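Local coordinates for protein phenylalanine ammonia-lyase (Rhodosporidium toruloides, PDB 1Y2M) that catalyses the non-oxidative deamination of L-phenylalanine and L-tyrosine to trans-cinnamate and p-coumarate, working as a homotetramer built as a dimer of dimers, at residues B[377-382]-B[423-428]; B[479-484]-B[514-519]. One frame throughout, in Å; residues are numbered along the deposited sequence.

Contact 1. Residues B[377-382]-B[423-428]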
loop_
_atom_site.group_PDB
_atom_site.type_symbol
_atom_site.label_atom_id
_atom_site.label_comp_id
_atom_site.label_asym_id
_atom_site.label_seq_id
_atom_site.Cartn_x
_atom_site.Cartn_y
_atom_site.Cartn_z
ATOM N N SER B 377 -7.790 0.088 21.738
ATOM C CA SER B 377 -7.104 1.221 22.328
ATOM C C SER B 377 -7.010 2.367 21.335
ATOM O O SER B 377 -7.143 3.509 21.713
ATOM C CB SER B 377 -5.699 0.849 22.897
ATOM O OG SER B 377 -5.187 1.903 23.678
ATOM N N ASP B 378 -6.766 2.038 20.058
ATOM C CA ASP B 378 -6.677 3.030 19.009
ATOM C C ASP B 378 -8.023 3.709 18.825
ATOM O O ASP B 378 -8.073 4.934 18.668
ATOM C CB ASP B 378 -6.235 2.394 17.693
ATOM C CG ASP B 378 -4.782 2.100 17.658
ATOM O OD1 ASP B 378 -4.032 2.574 18.534
ATOM O OD2 ASP B 378 -4.373 1.419 16.667
ATOM N N LEU B 379 -9.116 2.957 18.884
ATOM C CA LEU B 379 -10.413 3.604 18.737
ATOM C C LEU B 379 -10.742 4.547 19.905
ATOM O O LEU B 379 -11.308 5.610 19.706
ATOM C CB LEU B 379 -11.489 2.547 18.625
ATOM C CG LEU B 379 -11.443 1.695 17.352
ATOM C CD1 LEU B 379 -12.367 0.497 17.419
ATOM C CD2 LEU B 379 -11.701 2.579 16.144
ATOM N N ILE B 380 -10.382 4.152 21.115
ATOM C CA ILE B 380 -10.545 5.048 22.273
ATOM C C ILE B 380 -9.666 6.328 22.191
ATOM O O ILE B 380 -10.078 7.449 22.541
ATOM C CB ILE B 380 -10.251 4.262 23.553
ATOM C CG1 ILE B 380 -11.272 3.125 23.699
ATOM C CG2 ILE B 380 -10.197 5.164 24.805
ATOM C CD1 ILE B 380 -10.968 2.212 24.875
ATOM N N HIS B 381 -8.441 6.140 21.705
ATOM C CA HIS B 381 -7.572 7.293 21.439
ATOM C C HIS B 381 -8.179 8.233 20.395
ATOM O O HIS B 381 -8.318 9.468 20.619
ATOM C CB HIS B 381 -6.208 6.780 20.949
ATOM C CG HIS B 381 -5.178 7.851 20.795
ATOM N ND1 HIS B 381 -5.087 8.638 19.665
ATOM C CD2 HIS B 381 -4.155 8.230 21.601
ATOM C CE1 HIS B 381 -4.056 9.467 19.799
ATOM N NE2 HIS B 381 -3.483 9.244 20.953
ATOM N N ALA B 382 -8.629 7.663 19.289
ATOM C CA ALA B 382 -9.274 8.458 18.265
ATOM C C ALA B 382 -10.464 9.238 18.821
ATOM O O ALA B 382 -10.692 10.417 18.473
ATOM C CB ALA B 382 -9.732 7.608 17.141
ATOM N N GLU B 423 -6.759 7.043 9.543
ATOM C CA GLU B 423 -5.734 6.071 9.070
ATOM C C GLU B 423 -5.767 4.892 10.044
ATOM O O GLU B 423 -5.870 3.726 9.599
ATOM C CB GLU B 423 -4.352 6.700 9.010
ATOM C CG GLU B 423 -4.194 7.886 8.075
ATOM C CD GLU B 423 -4.144 7.539 6.594
ATOM O OE1 GLU B 423 -3.023 7.485 6.076
ATOM O OE2 GLU B 423 -5.180 7.416 5.948
ATOM N N LYS B 424 -5.665 5.185 11.344
ATOM C CA LYS B 424 -5.618 4.130 12.380
ATOM C C LYS B 424 -6.898 3.316 12.424
ATOM O O LYS B 424 -6.897 2.077 12.555
ATOM C CB LYS B 424 -5.362 4.712 13.788
ATOM C CG LYS B 424 -4.079 5.499 13.949
ATOM C CD LYS B 424 -4.126 6.476 15.194
ATOM C CE LYS B 424 -4.900 5.882 16.356
ATOM N NZ LYS B 424 -6.428 5.908 16.336
ATOM N N THR B 425 -8.033 3.999 12.302
ATOM C CA THR B 425 -9.303 3.273 12.369
ATOM C C THR B 425 -9.420 2.339 11.161
ATOM O O THR B 425 -9.941 1.215 11.300
ATOM C CB THR B 425 -10.463 4.265 12.477
ATOM O OG1 THR B 425 -10.309 5.039 13.681
ATOM C CG2 THR B 425 -11.863 3.563 12.446
ATOM N N ARG B 426 -8.973 2.752 9.964
ATOM C CA ARG B 426 -9.195 1.906 8.788
ATOM C C ARG B 426 -8.342 0.634 8.876
ATOM O O ARG B 426 -8.749 -0.464 8.459
ATOM C CB ARG B 426 -8.858 2.718 7.539
ATOM C CG ARG B 426 -9.411 2.088 6.287
ATOM C CD ARG B 426 -9.373 3.013 5.085
ATOM N NE ARG B 426 -8.049 3.557 4.773
ATOM C CZ ARG B 426 -7.578 4.776 5.109
ATOM N NH1 ARG B 426 -6.367 5.136 4.723
ATOM N NH2 ARG B 426 -8.268 5.655 5.818
ATOM N N LEU B 427 -7.189 0.767 9.464
ATOM C CA LEU B 427 -6.328 -0.385 9.657
ATOM C C LEU B 427 -6.977 -1.281 10.695
ATOM O O LEU B 427 -7.071 -2.493 10.512
ATOM C CB LEU B 427 -4.903 0.048 10.064
ATOM C CG LEU B 427 -3.926 -1.123 10.275
ATOM C CD1 LEU B 427 -3.808 -2.064 9.113
ATOM C CD2 LEU B 427 -2.597 -0.546 10.639
ATOM N N GLY B 428 -7.479 -0.700 11.774
ATOM C CA GLY B 428 -8.256 -1.497 12.740
ATOM C C GLY B 428 -9.428 -2.279 12.195
ATOM O O GLY B 428 -9.635 -3.433 12.545
HETATM O O HOH W 1 -5.750 0.405 14.562
HETATM O O HOH W 2 -6.065 8.845 17.086
#

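Contact 2. Residues B[479-484]-B[514-519]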
loop_
_atom_site.group_PDB
_atom_site.type_symbol
_atom_site.label_atom_id
_atom_site.label_comp_id
_atom_site.label_asym_id
_atom_site.label_seq_id
_atom_site.Cartn_x
_atom_site.Cartn_y
_atom_site.Cartn_z
ATOM N N SER B 479 -10.552 -9.347 1.741
ATOM C CA SER B 479 -9.534 -8.870 0.800
ATOM C C SER B 479 -9.718 -7.386 0.548
ATOM O O SER B 479 -8.774 -6.605 0.560
ATOM C CB SER B 479 -9.672 -9.574 -0.542
ATOM O OG SER B 479 -9.434 -10.976 -0.431
ATOM N N GLU B 480 -10.971 -6.982 0.333
ATOM C CA GLU B 480 -11.276 -5.568 0.061
ATOM C C GLU B 480 -10.876 -4.649 1.221
ATOM O O GLU B 480 -10.252 -3.604 0.998
ATOM C CB GLU B 480 -12.738 -5.387 -0.318
ATOM C CG GLU B 480 -13.017 -3.971 -0.732
ATOM C CD GLU B 480 -14.370 -3.801 -1.437
ATOM O OE1 GLU B 480 -14.952 -4.837 -1.905
ATOM O OE2 GLU B 480 -14.876 -2.631 -1.501
ATOM N N LEU B 481 -11.144 -5.107 2.449
ATOM C CA LEU B 481 -10.656 -4.382 3.621
ATOM C C LEU B 481 -9.151 -4.205 3.642
ATOM O O LEU B 481 -8.644 -3.151 4.059
ATOM C CB LEU B 481 -11.114 -5.055 4.909
ATOM C CG LEU B 481 -12.601 -4.900 5.208
ATOM C CD1 LEU B 481 -13.064 -5.939 6.298
ATOM C CD2 LEU B 481 -12.944 -3.474 5.624
ATOM N N GLY B 482 -8.397 -5.236 3.225
ATOM C CA GLY B 482 -6.942 -5.167 3.272
ATOM C C GLY B 482 -6.434 -4.025 2.393
ATOM O O GLY B 482 -5.625 -3.222 2.827
ATOM N N HIS B 483 -6.892 -3.974 1.141
ATOM C CA HIS B 483 -6.440 -2.903 0.243
ATOM C C HIS B 483 -6.875 -1.541 0.746
ATOM O O HIS B 483 -6.129 -0.571 0.650
ATOM C CB HIS B 483 -6.962 -3.192 -1.163
ATOM C CG HIS B 483 -6.795 -2.076 -2.115
ATOM N ND1 HIS B 483 -7.745 -1.098 -2.304
ATOM C CD2 HIS B 483 -5.784 -1.805 -2.975
ATOM C CE1 HIS B 483 -7.314 -0.256 -3.230
ATOM N NE2 HIS B 483 -6.142 -0.688 -3.679
ATOM N N LEU B 484 -8.091 -1.444 1.272
ATOM C CA LEU B 484 -8.586 -0.151 1.786
ATOM C C LEU B 484 -7.629 0.396 2.842
ATOM O O LEU B 484 -7.488 1.618 2.956
ATOM C CB LEU B 484 -10.000 -0.295 2.367
ATOM C CG LEU B 484 -11.079 -0.157 1.295
ATOM C CD1 LEU B 484 -12.430 -0.705 1.761
ATOM C CD2 LEU B 484 -11.236 1.338 0.904
ATOM N N THR B 514 -14.951 5.180 5.924
ATOM C CA THR B 514 -16.384 4.990 5.834
ATOM C C THR B 514 -16.676 3.803 4.949
ATOM O O THR B 514 -17.573 3.005 5.266
ATOM C CB THR B 514 -17.031 6.275 5.301
ATOM O OG1 THR B 514 -16.794 7.364 6.221
ATOM C CG2 THR B 514 -18.491 6.080 5.118
ATOM N N GLU B 515 -15.910 3.632 3.855
ATOM C CA GLU B 515 -16.108 2.481 2.977
ATOM C C GLU B 515 -15.692 1.206 3.720
ATOM O O GLU B 515 -16.377 0.172 3.614
ATOM C CB GLU B 515 -15.320 2.631 1.690
ATOM C CG GLU B 515 -15.672 1.509 0.703
ATOM C CD GLU B 515 -15.111 1.644 -0.706
ATOM O OE1 GLU B 515 -14.475 2.686 -1.062
ATOM O OE2 GLU B 515 -15.318 0.674 -1.493
ATOM N N SER B 516 -14.595 1.252 4.489
ATOM C CA SER B 516 -14.220 0.078 5.270
ATOM C C SER B 516 -15.298 -0.273 6.296
ATOM O O SER B 516 -15.604 -1.453 6.501
ATOM C CB SER B 516 -12.896 0.263 5.987
ATOM O OG SER B 516 -11.857 0.320 5.023
ATOM N N ASN B 517 -15.955 0.728 6.894
ATOM C CA ASN B 517 -17.090 0.434 7.773
ATOM C C ASN B 517 -18.147 -0.348 7.040
ATOM O O ASN B 517 -18.708 -1.309 7.581
ATOM C CB ASN B 517 -17.762 1.656 8.430
ATOM C CG ASN B 517 -16.980 2.236 9.571
ATOM O OD1 ASN B 517 -16.292 1.518 10.285
ATOM N ND2 ASN B 517 -17.169 3.553 9.820
ATOM N N ASP B 518 -18.420 0.030 5.800
ATOM C CA ASP B 518 -19.472 -0.568 5.007
ATOM C C ASP B 518 -19.118 -2.019 4.704
ATOM O O ASP B 518 -19.919 -2.960 4.889
ATOM C CB ASP B 518 -19.622 0.212 3.704
ATOM C CG ASP B 518 -20.928 -0.107 2.961
ATOM O OD1 ASP B 518 -21.975 -0.464 3.606
ATOM O OD2 ASP B 518 -20.918 0.065 1.719
ATOM N N VAL B 519 -17.887 -2.227 4.227
ATOM C CA VAL B 519 -17.435 -3.597 3.922
ATOM C C VAL B 519 -17.404 -4.463 5.137
ATOM O O VAL B 519 -17.799 -5.657 5.071
ATOM C CB VAL B 519 -16.112 -3.562 3.192
ATOM C CG1 VAL B 519 -15.582 -4.959 2.907
ATOM C CG2 VAL B 519 -16.298 -2.759 1.911
HETATM O O HOH W 3 -10.034 -1.420 5.988
#

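Contact 1. Residues B[377-382]-B[423-428]
K424 reaches from helix 416-443 to the backbone of D378 on helix 368-391, and its NZ donates to D378 O at 3.0 Å. The lysine chain starts toward the other helix, then bends at chi3 (36°) and chi4 (-79°), which brings the ammonium over the carbonyl rather than into line with it: the donor stands 50° out of the carbonyl plane. D378 O thus takes two donors, K424 NZ and the helical A382 N. On the way K424 CE passes obliquely beside D378 CB and CG, while NZ lies 3.8 Å from A382 CB. A water at the in-plane edge of the H381 ring, 2.8 Å from ND1, also accepts from K424 NZ; H381 NE2 bonds S377 OG of a second subunit. A second water donates to both D378 OD2 and K424 O, and OD2 also accepts from N420 ND2 of that subunit. Beside this polar strip the L379 and T425 side chains run crosswise, L379 CD2 touching both T425 OG1 (3.7 Å) and CG2, while OG1 bonds T421 O. A methionine for K424 would probably leave D378 O without its second donor and the water on H381 ND1 without its link across the helices. The buried ammonium thus serves a carbonyl and a water, while D378 OD1 takes its charge partner, K424 NZ, from the second subunit, coupling this antiparallel helix pair to the subunit interface.

Contact 2. Residues B[479-484]-B[514-519]
This is a buried, antiparallel helix-helix contact in the mainly helical PAL/histidase fold, where the C-terminal end of helix 468-484 lies against the long helix 506-560; the short axes run at 166° and approach to 9.7 Å. Leucine, serine and valine side chains fill the interface. L481 and V519 lie alongside, pointing opposite ways, with L481 CG 3.8 Å from V519 CG1, and L481 CD2 settles by the backbone oxygen and CB of S516. One turn on, L484 covers the serine hydroxyl: its CB and CD1 both press on S516 OG, while CD2 comes to 4.0 Å from E515 OE1. At one margin two acids meet. E480 (chi1 -174°) and E515 both hold CG anti to the backbone N and extend beyond it, which carries both carboxylates to that margin, where their planes stand 86° apart and E480 OE2 lies 3.3 Å from E515 OE2. Such a pairing would be unfavourable alone, but both carboxylates form salt bridges to R512 and R206 of a third subunit, and E480 OE1 to R511 there; these positive charges probably offset the repulsion. The mixed interface therefore ends in two glutamates that bind arginines of that subunit. V519 CG2 packs 3.7 Å from E480 OE2. Between the helices, one water donates to L481 O at 2.9 Å and accepts from S516 OG at 2.7 Å.

Along the chain, contact 1 comes first: helix 368-391 pairs with helix 416-443 and closes a 40-residue connection that includes the strand pair 399-401 and 406-408. Contact 2 follows in series, pairing the end of helix 468-484 with helix 506-560 across 29 residues; the two closures neither nest nor cross. Their centres lie 14 Å apart, yet they touch through R426, whose NE probably bonds to L484 O at 2.7 Å and whose CG packs on S516 OG. Helix 416-443 thereby links both pairs into one helical body. Contact 1 borders mainly the second subunit, with R426 also touching the third, and contact 2 borders the third.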